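Local coordinates for 6-phosphogluconate dehydrogenase (Pseudomonas syringae, PDB 5U5G), which probably catalyses the NADP-dependent reduction of (2-oxopropyl)phosphonic acid at a late stage of fosfomycin biosynthesis, at residues L243-R247 with A262-F266. Numbering follows the deposited sequence.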
loop_
_atom_site.group_PDB
_atom_site.type_symbol
_atom_site.label_atom_id
_atom_site.label_comp_id
_atom_site.label_asym_id
_atom_site.label_seq_id
_atom_site.Cartn_x
_atom_site.Cartn_y
_atom_site.Cartn_z
ATOM N N LEU A 243 3.493 12.309 12.360
ATOM C CA LEU A 243 2.126 12.094 12.834
ATOM C C LEU A 243 1.610 13.313 13.591
ATOM O O LEU A 243 0.423 13.661 13.511
ATOM C CB LEU A 243 2.080 10.859 13.737
ATOM C CG LEU A 243 1.530 9.507 13.251
ATOM C CD1 LEU A 243 0.777 9.585 11.918
ATOM C CD2 LEU A 243 2.584 8.411 13.257
ATOM N N GLU A 244 2.486 13.962 14.351
ATOM C CA GLU A 244 2.100 15.163 15.075
ATOM C C GLU A 244 1.854 16.329 14.120
ATOM O O GLU A 244 0.931 17.123 14.326
ATOM C CB GLU A 244 3.180 15.501 16.104
ATOM C CG GLU A 244 2.916 16.757 16.921
ATOM C CD GLU A 244 1.674 16.648 17.774
ATOM O OE1 GLU A 244 1.254 15.503 18.086
ATOM O OE2 GLU A 244 1.119 17.714 18.131
ATOM N N LEU A 245 2.648 16.445 13.056
ATOM C CA LEU A 245 2.326 17.447 12.042
ATOM C C LEU A 245 0.938 17.198 11.454
ATOM O O LEU A 245 0.155 18.139 11.270
ATOM C CB LEU A 245 3.390 17.459 10.950
ATOM C CG LEU A 245 4.799 17.863 11.396
ATOM C CD1 LEU A 245 5.785 17.632 10.271
ATOM C CD2 LEU A 245 4.828 19.318 11.853
ATOM N N ALA A 246 0.596 15.928 11.209
ATOM C CA ALA A 246 -0.723 15.587 10.678
ATOM C C ALA A 246 -1.818 15.838 11.708
ATOM O O ALA A 246 -2.906 16.322 11.364
ATOM C CB ALA A 246 -0.744 14.121 10.235
ATOM N N ARG A 247 -1.554 15.493 12.973
ATOM C CA ARG A 247 -2.536 15.711 14.029
ATOM C C ARG A 247 -2.918 17.180 14.130
ATOM O O ARG A 247 -4.093 17.512 14.318
ATOM C CB ARG A 247 -2.005 15.226 15.377
ATOM C CG ARG A 247 -3.069 15.234 16.472
ATOM C CD ARG A 247 -2.475 15.074 17.870
ATOM N NE ARG A 247 -1.662 16.223 18.258
ATOM C CZ ARG A 247 -2.162 17.386 18.677
ATOM N NH1 ARG A 247 -3.478 17.554 18.758
ATOM N NH2 ARG A 247 -1.350 18.382 19.011
ATOM N N ALA A 262 -3.701 5.977 14.025
ATOM C CA ALA A 262 -2.285 5.927 13.668
ATOM C C ALA A 262 -1.454 6.872 14.534
ATOM O O ALA A 262 -0.345 6.526 14.949
ATOM C CB ALA A 262 -2.106 6.257 12.187
ATOM N N MET A 263 -1.977 8.062 14.828
ATOM C CA MET A 263 -1.261 8.994 15.698
ATOM C C MET A 263 -1.093 8.420 17.104
ATOM O O MET A 263 0.015 8.410 17.653
ATOM C CB MET A 263 -1.994 10.337 15.743
ATOM C CG MET A 263 -2.202 10.917 14.376
ATOM S SD MET A 263 -3.477 12.182 14.287
ATOM C CE MET A 263 -3.439 12.510 12.530
ATOM N N THR A 264 -2.185 7.932 17.707
ATOM C CA THR A 264 -2.080 7.396 19.060
ATOM C C THR A 264 -1.224 6.131 19.092
ATOM O O THR A 264 -0.413 5.956 20.008
ATOM C CB THR A 264 -3.465 7.117 19.644
ATOM O OG1 THR A 264 -4.129 6.135 18.840
ATOM C CG2 THR A 264 -4.302 8.380 19.661
ATOM N N THR A 265 -1.374 5.250 18.094
ATOM C CA THR A 265 -0.657 3.976 18.112
ATOM C C THR A 265 0.853 4.187 18.118
ATOM O O THR A 265 1.575 3.575 18.917
ATOM C CB THR A 265 -1.052 3.102 16.913
ATOM O OG1 THR A 265 -2.454 2.793 16.955
ATOM C CG2 THR A 265 -0.265 1.796 16.936
ATOM N N PHE A 266 1.357 5.030 17.220
ATOM C CA PHE A 266 2.805 5.175 17.144
ATOM C C PHE A 266 3.340 6.012 18.301
ATOM O O PHE A 266 4.498 5.838 18.703
ATOM C CB PHE A 266 3.210 5.732 15.780
ATOM C CG PHE A 266 3.167 4.694 14.679
ATOM C CD1 PHE A 266 4.214 3.779 14.526
ATOM C CD2 PHE A 266 2.062 4.599 13.827
ATOM C CE1 PHE A 266 4.176 2.799 13.527
ATOM C CE2 PHE A 266 2.020 3.636 12.814
ATOM C CZ PHE A 266 3.069 2.723 12.666
#
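Leu243 and Met263 carry an apolar helix-helix contact in the all-helical part of the chain, where the last turn of helix 236-247 packs against the middle of helix 257-273. No hydrogen bond links the two segments; their local axes come within 9.8 Å and run roughly antiparallel, 146° between N-to-C directions. Leu243 reaches the neighbouring backbone, its CG lying 3.7 Å from CA of Met263. Its two methyls then part: CD1 goes to CG of Met263, while CD2 sits 3.7 Å from CB of Phe266 and meets the ring obliquely, at its CG and CD2 atoms. Phe266 also touches Leu236, Arg239 and Cys240, earlier on the same partner helix.

Met263 reaches over to the C-terminal end of helix 236-247. With chi1 at -55° its CG lies anti to the carbonyl carbon, and the chain beyond is extended, carrying sulfur and methyl to the last turn. There SD of Met263 is 3.6 Å from CB of Arg247, and its methyl CE is 3.9 Å from CB of Ala246 and 3.6 Å from the backbone N of Arg247. The two helices belong to the C-terminal helical domain of the 3-hydroxyisobutyrate dehydrogenase-like family, which follows the Rossmann-type NADP-binding domain in the chain. Long helix 168-196 lines the same core, receiving Leu243 on Leu178 and Ser181 and Ala246 on Ile174, while Ala262 packs on Phe258 of the second subunit.

Of the Arg247 side chain, the aliphatic base, CB and CG, meets Met263. A bend at chi3 (67°) turns its guanidinium into a side-on salt bridge with Glu244, with hydrogen bonds from Arg247 NE to Glu244 OE1 (3.0 Å) and Arg247 NH2 to Glu244 OE2 (2.7 Å), both oxygens lying near the guanidinium plane.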